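PDB 5LY8: tail component from Lactobacillus phage J-1, which probably helps the phage recognise its Lactobacillus host by binding cell-surface carbohydrate through this second carbohydrate-binding module of its distal tail protein. Local coordinates for residues A[110-115]-A[126-131]; A[138-143]-A[152-157]; A[20-25]-A[59-64]. All blocks are in the same frame, centred on the assembly; numbering follows the deposited sequence.

Contact 1: A[110-115]-A[126-131]. With MG (magnesium ion), chain B.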
loop_
_atom_site.group_PDB
_atom_site.type_symbol
_atom_site.label_atom_id
_atom_site.label_comp_id
_atom_site.label_asym_id
_atom_site.label_seq_id
_atom_site.Cartn_x
_atom_site.Cartn_y
_atom_site.Cartn_z
ATOM N N GLY A 110 -12.297 -7.214 -2.204
ATOM C CA GLY A 110 -11.685 -5.953 -1.822
ATOM C C GLY A 110 -10.229 -5.945 -2.185
ATOM O O GLY A 110 -9.639 -6.989 -2.459
ATOM N N ARG A 111 -9.641 -4.757 -2.187
ATOM C CA ARG A 111 -8.234 -4.571 -2.515
ATOM C C ARG A 111 -7.713 -3.396 -1.725
ATOM O O ARG A 111 -8.439 -2.420 -1.525
ATOM C CB ARG A 111 -8.090 -4.277 -4.042
ATOM C CG ARG A 111 -6.715 -3.833 -4.507
ATOM C CD ARG A 111 -6.722 -3.556 -6.021
ATOM N NE ARG A 111 -5.362 -3.346 -6.527
ATOM C CZ ARG A 111 -4.523 -4.306 -6.860
ATOM N NH1 ARG A 111 -4.905 -5.580 -6.810
ATOM N NH2 ARG A 111 -3.292 -4.012 -7.230
ATOM N N PHE A 112 -6.425 -3.447 -1.340
ATOM C CA PHE A 112 -5.728 -2.233 -0.939
ATOM C C PHE A 112 -4.395 -2.161 -1.636
ATOM O O PHE A 112 -3.816 -3.189 -2.001
ATOM C CB PHE A 112 -5.592 -2.017 0.580
ATOM C CG PHE A 112 -4.779 -3.008 1.362
ATOM C CD1 PHE A 112 -3.399 -3.076 1.213
ATOM C CD2 PHE A 112 -5.368 -3.773 2.358
ATOM C CE1 PHE A 112 -2.640 -3.960 1.986
ATOM C CE2 PHE A 112 -4.596 -4.609 3.169
ATOM C CZ PHE A 112 -3.237 -4.680 2.993
ATOM N N GLU A 113 -3.936 -0.927 -1.853
ATOM C CA GLU A 113 -2.607 -0.622 -2.365
ATOM C C GLU A 113 -1.939 0.357 -1.442
ATOM O O GLU A 113 -2.549 1.364 -1.060
ATOM C CB GLU A 113 -2.653 -0.010 -3.771
ATOM C CG GLU A 113 -3.148 -0.966 -4.835
ATOM C CD GLU A 113 -3.159 -0.383 -6.230
ATOM O OE1 GLU A 113 -2.707 0.776 -6.425
ATOM O OE2 GLU A 113 -3.650 -1.099 -7.141
ATOM N N PHE A 114 -0.667 0.092 -1.121
ATOM C CA PHE A 114 0.225 1.051 -0.476
ATOM C C PHE A 114 1.339 1.292 -1.491
ATOM O O PHE A 114 2.121 0.380 -1.803
ATOM C CB PHE A 114 0.750 0.562 0.870
ATOM C CG PHE A 114 -0.351 0.497 1.905
ATOM C CD1 PHE A 114 -0.939 1.653 2.377
ATOM C CD2 PHE A 114 -0.832 -0.718 2.358
ATOM C CE1 PHE A 114 -1.985 1.599 3.314
ATOM C CE2 PHE A 114 -1.869 -0.775 3.312
ATOM C CZ PHE A 114 -2.426 0.389 3.791
ATOM N N ASN A 115 1.369 2.516 -2.045
ATOM C CA ASN A 115 2.220 2.869 -3.168
ATOM C C ASN A 115 3.182 3.974 -2.863
ATOM O O ASN A 115 2.834 4.926 -2.153
ATOM C CB ASN A 115 1.305 3.357 -4.324
ATOM C CG ASN A 115 0.344 2.303 -4.795
ATOM O OD1 ASN A 115 0.591 1.115 -4.605
ATOM N ND2 ASN A 115 -0.772 2.705 -5.383
ATOM N N LEU A 126 2.586 -2.200 -3.071
ATOM C CA LEU A 126 2.249 -3.372 -2.268
ATOM C C LEU A 126 0.725 -3.530 -2.311
ATOM O O LEU A 126 0.020 -2.575 -1.984
ATOM C CB LEU A 126 2.734 -3.164 -0.829
ATOM C CG LEU A 126 2.596 -4.346 0.134
ATOM C CD1 LEU A 126 3.506 -4.137 1.343
ATOM C CD2 LEU A 126 1.142 -4.561 0.617
ATOM N N ALA A 127 0.223 -4.687 -2.718
ATOM C CA ALA A 127 -1.220 -4.908 -2.739
ATOM C C ALA A 127 -1.604 -6.140 -1.979
ATOM O O ALA A 127 -0.851 -7.116 -1.918
ATOM C CB ALA A 127 -1.742 -4.992 -4.180
ATOM N N LEU A 128 -2.811 -6.098 -1.386
ATOM C CA LEU A 128 -3.489 -7.268 -0.871
ATOM C C LEU A 128 -4.865 -7.261 -1.506
ATOM O O LEU A 128 -5.497 -6.198 -1.568
ATOM C CB LEU A 128 -3.622 -7.252 0.658
ATOM C CG LEU A 128 -4.214 -8.509 1.280
ATOM C CD1 LEU A 128 -3.253 -9.706 1.189
ATOM C CD2 LEU A 128 -4.584 -8.285 2.742
ATOM N N PHE A 129 -5.339 -8.395 -1.990
ATOM C CA PHE A 129 -6.652 -8.405 -2.600
ATOM C C PHE A 129 -7.316 -9.788 -2.551
ATOM O O PHE A 129 -6.684 -10.795 -2.509
ATOM C CB PHE A 129 -6.603 -7.892 -4.060
ATOM C CG PHE A 129 -5.718 -8.708 -4.956
ATOM C CD1 PHE A 129 -4.342 -8.429 -5.091
ATOM C CD2 PHE A 129 -6.247 -9.765 -5.681
ATOM C CE1 PHE A 129 -3.566 -9.228 -5.960
ATOM C CE2 PHE A 129 -5.446 -10.528 -6.507
ATOM C CZ PHE A 129 -4.152 -10.250 -6.636
ATOM N N ASP A 130 -8.638 -9.714 -2.516
ATOM C CA ASP A 130 -9.566 -10.852 -2.603
ATOM C C ASP A 130 -10.477 -10.421 -3.746
ATOM O O ASP A 130 -11.322 -9.617 -3.582
ATOM C CB ASP A 130 -10.330 -11.114 -1.288
ATOM C CG ASP A 130 -11.329 -12.298 -1.410
ATOM O OD1 ASP A 130 -11.561 -12.748 -2.451
ATOM O OD2 ASP A 130 -11.864 -12.758 -0.409
ATOM N N ASP A 131 -10.225 -10.965 -4.923
ATOM C CA ASP A 131 -10.941 -10.519 -6.114
ATOM C C ASP A 131 -12.055 -11.413 -6.623
ATOM O O ASP A 131 -12.516 -11.212 -7.701
ATOM C CB ASP A 131 -9.958 -10.151 -7.275
ATOM C CG ASP A 131 -9.165 -11.343 -7.799
ATOM O OD1 ASP A 131 -9.272 -12.411 -7.319
ATOM O OD2 ASP A 131 -8.389 -11.140 -8.741
HETATM MG MG MG B . -13.915 -13.422 -1.730
#
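Six backbone hydrogen bonds join Gly110, Phe112 and Phe114 to Asp130, Leu128 and Leu126, each residue giving its N-H and offering its carbonyl to the same partner. The Phe112 N to Leu128 O bond, at 2.9 Å, is representative of the ladder. Between these hydrogen-bonded pairs, Arg111 faces Phe129 and Glu113 faces Ala127, and their CA atoms lean on carbonyl oxygens, as where Ala127 CA lies 3.2 Å from Phe112 O.

The apolar contacts lie on the side of the sheet that carries Phe112, Phe114, Leu126 and Leu128. With CG held between the backbone N and the carbonyl carbon (chi1 64°), the Phe112 ring leans across to the partner strand and receives Leu128 CB over one face, a CH-pi contact of 3.8 Å to the ring centroid. Leu126 CD2 comes to the edge of the same ring, near its plane. These are neighbouring strands of an antiparallel hairpin in a concanavalin-type beta sandwich, and this side looks inward: Phe112, Phe114 and Leu128 reach strand 94-103 of the other sheet.

Charge is gathered on the opposite side. The extended Arg111 grips Glu113 OE2 side-on with NE and NH2, the NE bond being 2.9 Å long, while Ala127 CB lies over one face of the guanidinium and NH1 stands 3.4 Å from Phe129 CD1. Glu113 OE1 takes a nearly straight bond (175°) from Asn115 ND2, whose OD1 bonds Ser125 OG, and backbone N-H groups of Ala37 and Phe38 also bind the carboxylate, probably offsetting much of the cost of burial.

Metal binding occupies the end of the ladder, where both carboxylate oxygens of Asp130 hold a magnesium ion, OD2 at 2.5 Å; carbonyl oxygens of Ala106, Glu108, Ser132 and Asn135 supply the remaining ligands, and Thr104 OG1 hydrogen-bonds to OD2.

Contact 2: A[138-143]-A[152-157]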
loop_
_atom_site.group_PDB
_atom_site.type_symbol
_atom_site.label_atom_id
_atom_site.label_comp_id
_atom_site.label_asym_id
_atom_site.label_seq_id
_atom_site.Cartn_x
_atom_site.Cartn_y
_atom_site.Cartn_z
ATOM N N TRP A 138 -7.059 -14.700 -0.458
ATOM C CA TRP A 138 -6.454 -13.416 -0.668
ATOM C C TRP A 138 -5.013 -13.562 -1.168
ATOM O O TRP A 138 -4.373 -14.603 -1.002
ATOM C CB TRP A 138 -6.646 -12.460 0.475
ATOM C CG TRP A 138 -6.286 -12.934 1.832
ATOM C CD1 TRP A 138 -5.407 -13.936 2.150
ATOM C CD2 TRP A 138 -6.606 -12.285 3.057
ATOM N NE1 TRP A 138 -5.195 -13.964 3.506
ATOM C CE2 TRP A 138 -5.934 -12.967 4.091
ATOM C CE3 TRP A 138 -7.410 -11.198 3.386
ATOM C CZ2 TRP A 138 -6.007 -12.557 5.437
ATOM C CZ3 TRP A 138 -7.522 -10.820 4.710
ATOM C CH2 TRP A 138 -6.843 -11.508 5.731
ATOM N N VAL A 139 -4.571 -12.549 -1.898
ATOM C CA VAL A 139 -3.293 -12.550 -2.589
ATOM C C VAL A 139 -2.510 -11.311 -2.171
ATOM O O VAL A 139 -3.041 -10.220 -2.161
ATOM C CB VAL A 139 -3.491 -12.552 -4.132
ATOM C CG1 VAL A 139 -2.148 -12.457 -4.853
ATOM C CG2 VAL A 139 -4.227 -13.808 -4.617
ATOM N N PHE A 140 -1.226 -11.515 -1.893
ATOM C CA PHE A 140 -0.266 -10.472 -1.576
ATOM C C PHE A 140 0.648 -10.338 -2.787
ATOM O O PHE A 140 1.215 -11.329 -3.236
ATOM C CB PHE A 140 0.501 -10.922 -0.335
ATOM C CG PHE A 140 1.751 -10.211 0.089
ATOM C CD1 PHE A 140 1.790 -8.829 0.160
ATOM C CD2 PHE A 140 2.855 -10.930 0.512
ATOM C CE1 PHE A 140 2.941 -8.175 0.622
ATOM C CE2 PHE A 140 4.004 -10.280 0.959
ATOM C CZ PHE A 140 4.038 -8.905 1.011
ATOM N N SER A 141 0.736 -9.121 -3.344
ATOM C CA SER A 141 1.582 -8.877 -4.515
ATOM C C SER A 141 2.469 -7.687 -4.328
ATOM O O SER A 141 2.153 -6.778 -3.549
ATOM C CB SER A 141 0.742 -8.744 -5.788
ATOM O OG SER A 141 -0.005 -7.531 -5.820
ATOM N N GLY A 142 3.586 -7.689 -5.035
ATOM C CA GLY A 142 4.507 -6.572 -5.021
ATOM C C GLY A 142 4.888 -6.237 -6.432
ATOM O O GLY A 142 5.263 -7.138 -7.185
ATOM N N THR A 143 4.788 -4.961 -6.788
ATOM C CA THR A 143 5.100 -4.470 -8.127
ATOM C C THR A 143 6.093 -3.366 -8.059
ATOM O O THR A 143 6.058 -2.532 -7.142
ATOM C CB THR A 143 3.785 -3.958 -8.789
ATOM O OG1 THR A 143 2.865 -5.057 -8.837
ATOM C CG2 THR A 143 3.995 -3.449 -10.199
ATOM N N MET A 152 5.403 -7.180 -11.985
ATOM C CA MET A 152 4.874 -7.768 -10.770
ATOM C C MET A 152 5.934 -8.774 -10.327
ATOM O O MET A 152 6.195 -9.780 -11.012
ATOM C CB MET A 152 3.504 -8.426 -10.976
ATOM C CG MET A 152 2.963 -8.999 -9.666
ATOM S SD MET A 152 1.288 -9.634 -9.761
ATOM C CE MET A 152 0.386 -8.146 -9.781
ATOM N N LEU A 153 6.615 -8.459 -9.210
ATOM C CA LEU A 153 7.707 -9.284 -8.690
ATOM C C LEU A 153 7.231 -10.590 -8.105
ATOM O O LEU A 153 7.956 -11.574 -8.142
ATOM C CB LEU A 153 8.506 -8.491 -7.667
ATOM C CG LEU A 153 9.202 -7.234 -8.206
ATOM C CD1 LEU A 153 9.793 -6.428 -7.063
ATOM C CD2 LEU A 153 10.327 -7.587 -9.208
ATOM N N PHE A 154 6.054 -10.615 -7.496
ATOM C CA PHE A 154 5.527 -11.855 -6.935
ATOM C C PHE A 154 4.023 -11.724 -6.831
ATOM O O PHE A 154 3.495 -10.611 -6.755
ATOM C CB PHE A 154 6.138 -12.171 -5.546
ATOM C CG PHE A 154 5.839 -11.112 -4.511
ATOM C CD1 PHE A 154 6.680 -10.023 -4.347
ATOM C CD2 PHE A 154 4.720 -11.213 -3.691
ATOM C CE1 PHE A 154 6.402 -9.046 -3.394
ATOM C CE2 PHE A 154 4.432 -10.218 -2.758
ATOM C CZ PHE A 154 5.272 -9.140 -2.619
ATOM N N PHE A 155 3.366 -12.862 -6.760
ATOM C CA PHE A 155 1.933 -13.014 -6.583
ATOM C C PHE A 155 1.828 -14.176 -5.614
ATOM O O PHE A 155 2.081 -15.320 -5.999
ATOM C CB PHE A 155 1.318 -13.346 -7.946
ATOM C CG PHE A 155 -0.191 -13.465 -8.016
ATOM C CD1 PHE A 155 -0.843 -14.599 -7.545
ATOM C CD2 PHE A 155 -0.945 -12.484 -8.641
ATOM C CE1 PHE A 155 -2.238 -14.723 -7.644
ATOM C CE2 PHE A 155 -2.334 -12.621 -8.760
ATOM C CZ PHE A 155 -2.966 -13.747 -8.268
ATOM N N ASP A 156 1.544 -13.895 -4.343
ATOM C CA ASP A 156 1.569 -14.894 -3.277
ATOM C C ASP A 156 0.173 -15.191 -2.794
ATOM O O ASP A 156 -0.461 -14.346 -2.149
ATOM C CB ASP A 156 2.463 -14.404 -2.104
ATOM C CG ASP A 156 3.968 -14.438 -2.338
ATOM O OD1 ASP A 156 4.399 -14.848 -3.453
ATOM O OD2 ASP A 156 4.715 -14.043 -1.421
ATOM N N LEU A 157 -0.315 -16.398 -3.106
ATOM C CA LEU A 157 -1.612 -16.886 -2.626
ATOM C C LEU A 157 -1.387 -17.279 -1.175
ATOM O O LEU A 157 -0.713 -18.279 -0.895
ATOM C CB LEU A 157 -2.088 -18.096 -3.462
ATOM C CG LEU A 157 -2.614 -17.719 -4.850
ATOM C CD1 LEU A 157 -2.272 -18.764 -5.885
ATOM C CD2 LEU A 157 -4.092 -17.510 -4.833
#
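Phe140 and Phe154 form an edge-to-face aromatic pair in which the edge of Phe154 is directed at the face of Phe140. The ring centroids are 4.9 Å apart and the planes meet at 62°, with Phe154 CE2 standing over the centre of the Phe140 ring. A first torsion of 61° places the Phe154 ring over the neighbouring strand, where one of its faces is laid on the backbone at Gly142: Gly142 N lies 3.3 Å from Phe154 CZ. Phe181 of the other sheet extends the cluster with a further edge-to-face contact to Phe154, which also reaches strand 191-197 of that sheet.

On the other side of the sheet, aliphatic groups meet a ring and one another. Val139 CG1 sits almost on the normal of the Phe155 ring, 3.5 Å from its centroid, a CH-pi contact over the centre of the face. The second branch, CG2, turns to Leu157 and meets CD2 at 3.7 Å. Further along, Met152 bends at its third torsion and brings CE alongside Ser141.

Backbone hydrogen bonds define a beta hairpin interrupted by a classic beta bulge; strand 138-144 pairs on its other edge with strand 121-130. Phe140 and Asp156 make a reciprocal pair, the bond from Asp156 N to Phe140 O being 2.8 Å long. Beyond it, Leu153 and Phe154 both face Gly142, whose carbonyl accepts from Leu153 N at 2.8 Å, whereas the bond from Gly142 N to Phe154 O is weak at 3.4 Å. The shift puts Thr143 opposite Met152.

Asp156 lies side by side with Phe140, and its OD2 is close to Glu194 OE2. Two carboxylates brought together beside aromatic rings would be expected to raise the proton affinity of at least one of them.

Contact 3: A[20-25]-A[59-64]; sequences LDFNQT and GIAYPS. With MG (magnesium ion), chain C.
Phe22 lays one face of its ring over the methyl group of Ala61, CB standing 3.9 Å from the ring centroid and only 11° off the normal, a CH-pi contact. Leu20 CB lies against the opposite face, so the ring is sandwiched between the end of strand 11-20 and strand 60-63. Gly59 O approaches the ring edge, near its plane.

That carbonyl has a second task. Gly59 O binds a magnesium ion at 2.3 Å and Asp21 O binds it at 2.4 Å; the two oxygens are only 3.1 Å apart, a proximity that the shared cation makes tolerable. Gln227 O and three waters complete six oxygen ligands. The Asp21 carboxylate is used elsewhere: OD1 accepts from Asn23 N at 3.0 Å, an Asx turn that shapes the loop presenting the carbonyl.

Asn23 adds a second shell. Its OD1 accepts a hydrogen bond from a metal-bound water and also comes within 3.3 Å of Gly59 CA. Another water bridges the segments, donating to Phe22 O and accepting from Gly59 N.

In the fold, the loop after strand 11-20 meets strand 60-63 beside strand 223-238, which contributes Gln227 to the metal and Trp226 to the ring of Phe22, while Tyr56 of strand 54-57 packs on Ala61.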
loop_
_atom_site.group_PDB
_atom_site.type_symbol
_atom_site.label_atom_id
_atom_site.label_comp_id
_atom_site.label_asym_id
_atom_site.label_seq_id
_atom_site.Cartn_x
_atom_site.Cartn_y
_atom_site.Cartn_z
ATOM N N LEU A 20 0.690 9.237 10.543
ATOM C CA LEU A 20 -0.755 9.326 10.752
ATOM C C LEU A 20 -1.159 8.285 11.777
ATOM O O LEU A 20 -0.937 7.100 11.551
ATOM C CB LEU A 20 -1.567 9.091 9.463
ATOM C CG LEU A 20 -1.217 10.034 8.302
ATOM C CD1 LEU A 20 -2.006 9.683 7.057
ATOM C CD2 LEU A 20 -1.450 11.509 8.657
ATOM N N ASP A 21 -1.717 8.713 12.901
ATOM C CA ASP A 21 -2.271 7.778 13.885
ATOM C C ASP A 21 -3.796 7.738 13.831
ATOM O O ASP A 21 -4.410 6.916 14.514
ATOM C CB ASP A 21 -1.801 8.082 15.311
ATOM C CG ASP A 21 -2.100 9.461 15.837
ATOM O OD1 ASP A 21 -3.072 10.105 15.351
ATOM O OD2 ASP A 21 -1.331 9.930 16.713
ATOM N N PHE A 22 -4.416 8.631 13.059
ATOM C CA PHE A 22 -5.864 8.694 12.837
ATOM C C PHE A 22 -6.654 9.081 14.081
ATOM O O PHE A 22 -7.877 8.962 14.045
ATOM C CB PHE A 22 -6.426 7.410 12.186
ATOM C CG PHE A 22 -5.737 7.142 10.874
ATOM C CD1 PHE A 22 -4.930 6.033 10.711
ATOM C CD2 PHE A 22 -5.866 8.027 9.808
ATOM C CE1 PHE A 22 -4.289 5.790 9.492
ATOM C CE2 PHE A 22 -5.230 7.776 8.589
ATOM C CZ PHE A 22 -4.406 6.693 8.461
ATOM N N ASN A 23 -5.993 9.590 15.130
ATOM C CA ASN A 23 -6.724 10.061 16.334
ATOM C C ASN A 23 -7.562 11.312 15.997
ATOM O O ASN A 23 -8.578 11.574 16.577
ATOM C CB ASN A 23 -5.765 10.317 17.493
ATOM C CG ASN A 23 -5.231 9.042 18.101
ATOM O OD1 ASN A 23 -5.778 7.997 17.948
ATOM N ND2 ASN A 23 -4.161 9.158 18.812
ATOM N N GLN A 24 -7.074 12.076 15.047
ATOM C CA GLN A 24 -7.709 13.244 14.484
ATOM C C GLN A 24 -7.578 13.162 12.958
ATOM O O GLN A 24 -6.713 12.462 12.448
ATOM C CB GLN A 24 -7.039 14.538 14.928
ATOM C CG GLN A 24 -5.636 14.855 14.385
ATOM C CD GLN A 24 -4.387 14.090 14.946
ATOM O OE1 GLN A 24 -4.585 13.231 15.836
ATOM N NE2 GLN A 24 -3.046 14.537 14.538
ATOM N N THR A 25 -8.431 13.891 12.256
ATOM C CA THR A 25 -8.387 13.975 10.809
ATOM C C THR A 25 -6.957 14.274 10.329
ATOM O O THR A 25 -6.313 15.170 10.814
ATOM C CB THR A 25 -9.332 15.075 10.262
ATOM O OG1 THR A 25 -10.681 14.768 10.600
ATOM C CG2 THR A 25 -9.276 15.169 8.795
ATOM N N GLY A 59 -8.925 5.939 16.645
ATOM C CA GLY A 59 -7.562 5.906 16.117
ATOM C C GLY A 59 -7.432 5.046 14.881
ATOM O O GLY A 59 -6.342 4.542 14.564
ATOM N N ILE A 60 -8.550 4.874 14.160
ATOM C CA ILE A 60 -8.620 4.000 13.001
ATOM C C ILE A 60 -9.374 4.676 11.856
ATOM O O ILE A 60 -10.405 5.321 12.076
ATOM C CB ILE A 60 -9.325 2.688 13.409
ATOM C CG1 ILE A 60 -8.553 1.942 14.525
ATOM C CG2 ILE A 60 -9.535 1.788 12.161
ATOM C CD1 ILE A 60 -9.431 0.816 15.266
ATOM N N ALA A 61 -8.841 4.532 10.637
ATOM C CA ALA A 61 -9.494 5.008 9.425
ATOM C C ALA A 61 -10.278 3.866 8.791
ATOM O O ALA A 61 -9.726 2.767 8.560
ATOM C CB ALA A 61 -8.476 5.562 8.448
ATOM N N TYR A 62 -11.555 4.134 8.460
ATOM C CA TYR A 62 -12.456 3.165 7.856
ATOM C C TYR A 62 -12.806 3.654 6.460
ATOM O O TYR A 62 -13.583 4.592 6.311
ATOM C CB TYR A 62 -13.724 3.037 8.716
ATOM C CG TYR A 62 -13.468 2.415 10.069
ATOM C CD1 TYR A 62 -13.403 1.031 10.223
ATOM C CD2 TYR A 62 -13.239 3.206 11.185
ATOM C CE1 TYR A 62 -13.151 0.454 11.465
ATOM C CE2 TYR A 62 -12.998 2.642 12.428
ATOM C CZ TYR A 62 -12.947 1.273 12.566
ATOM O OH TYR A 62 -12.667 0.770 13.813
ATOM N N PRO A 63 -12.180 3.093 5.415
ATOM C CA PRO A 63 -12.525 3.549 4.067
ATOM C C PRO A 63 -13.977 3.201 3.730
ATOM O O PRO A 63 -14.471 2.141 4.124
ATOM C CB PRO A 63 -11.543 2.809 3.160
ATOM C CG PRO A 63 -10.962 1.735 3.955
ATOM C CD PRO A 63 -11.186 2.007 5.422
ATOM N N SER A 64 -14.691 4.125 3.077
ATOM C CA SER A 64 -16.071 3.892 2.630
ATOM C C SER A 64 -16.257 3.626 1.141
ATOM O O SER A 64 -15.783 4.423 0.319
ATOM C CB SER A 64 -16.915 5.112 2.923
ATOM O OG SER A 64 -18.279 4.822 2.648
HETATM MG MG MG C . -4.119 4.669 15.166
HETATM O O HOH W 1 -10.146 8.316 15.480
HETATM O O HOH W 2 -4.261 5.733 17.412
HETATM O O HOH W 3 -4.390 2.791 16.699
HETATM O O HOH W 4 -1.749 4.494 15.669
#

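In the fold
From the N terminus, the chain first closes contact 3, where the loop leaving strand 11-20 is joined by magnesium to the residue just before strand 60-63, the segments lying 34 residues apart at their closest ends. Contact 1 then forms a tight hairpin from strands 110-118 and 121-130, and contact 2 a second from strands 138-144 and 151-158. The three follow in series, neither nested nor crossed. Contacts 1 and 2 adjoin: strands 121-130 and 138-144 are neighbours, so the two hairpins make one four-strand run of a sandwich sheet. Contact 3 stands apart, its centre about 26 Å from that of contact 2 and on the other side of the chain's centre.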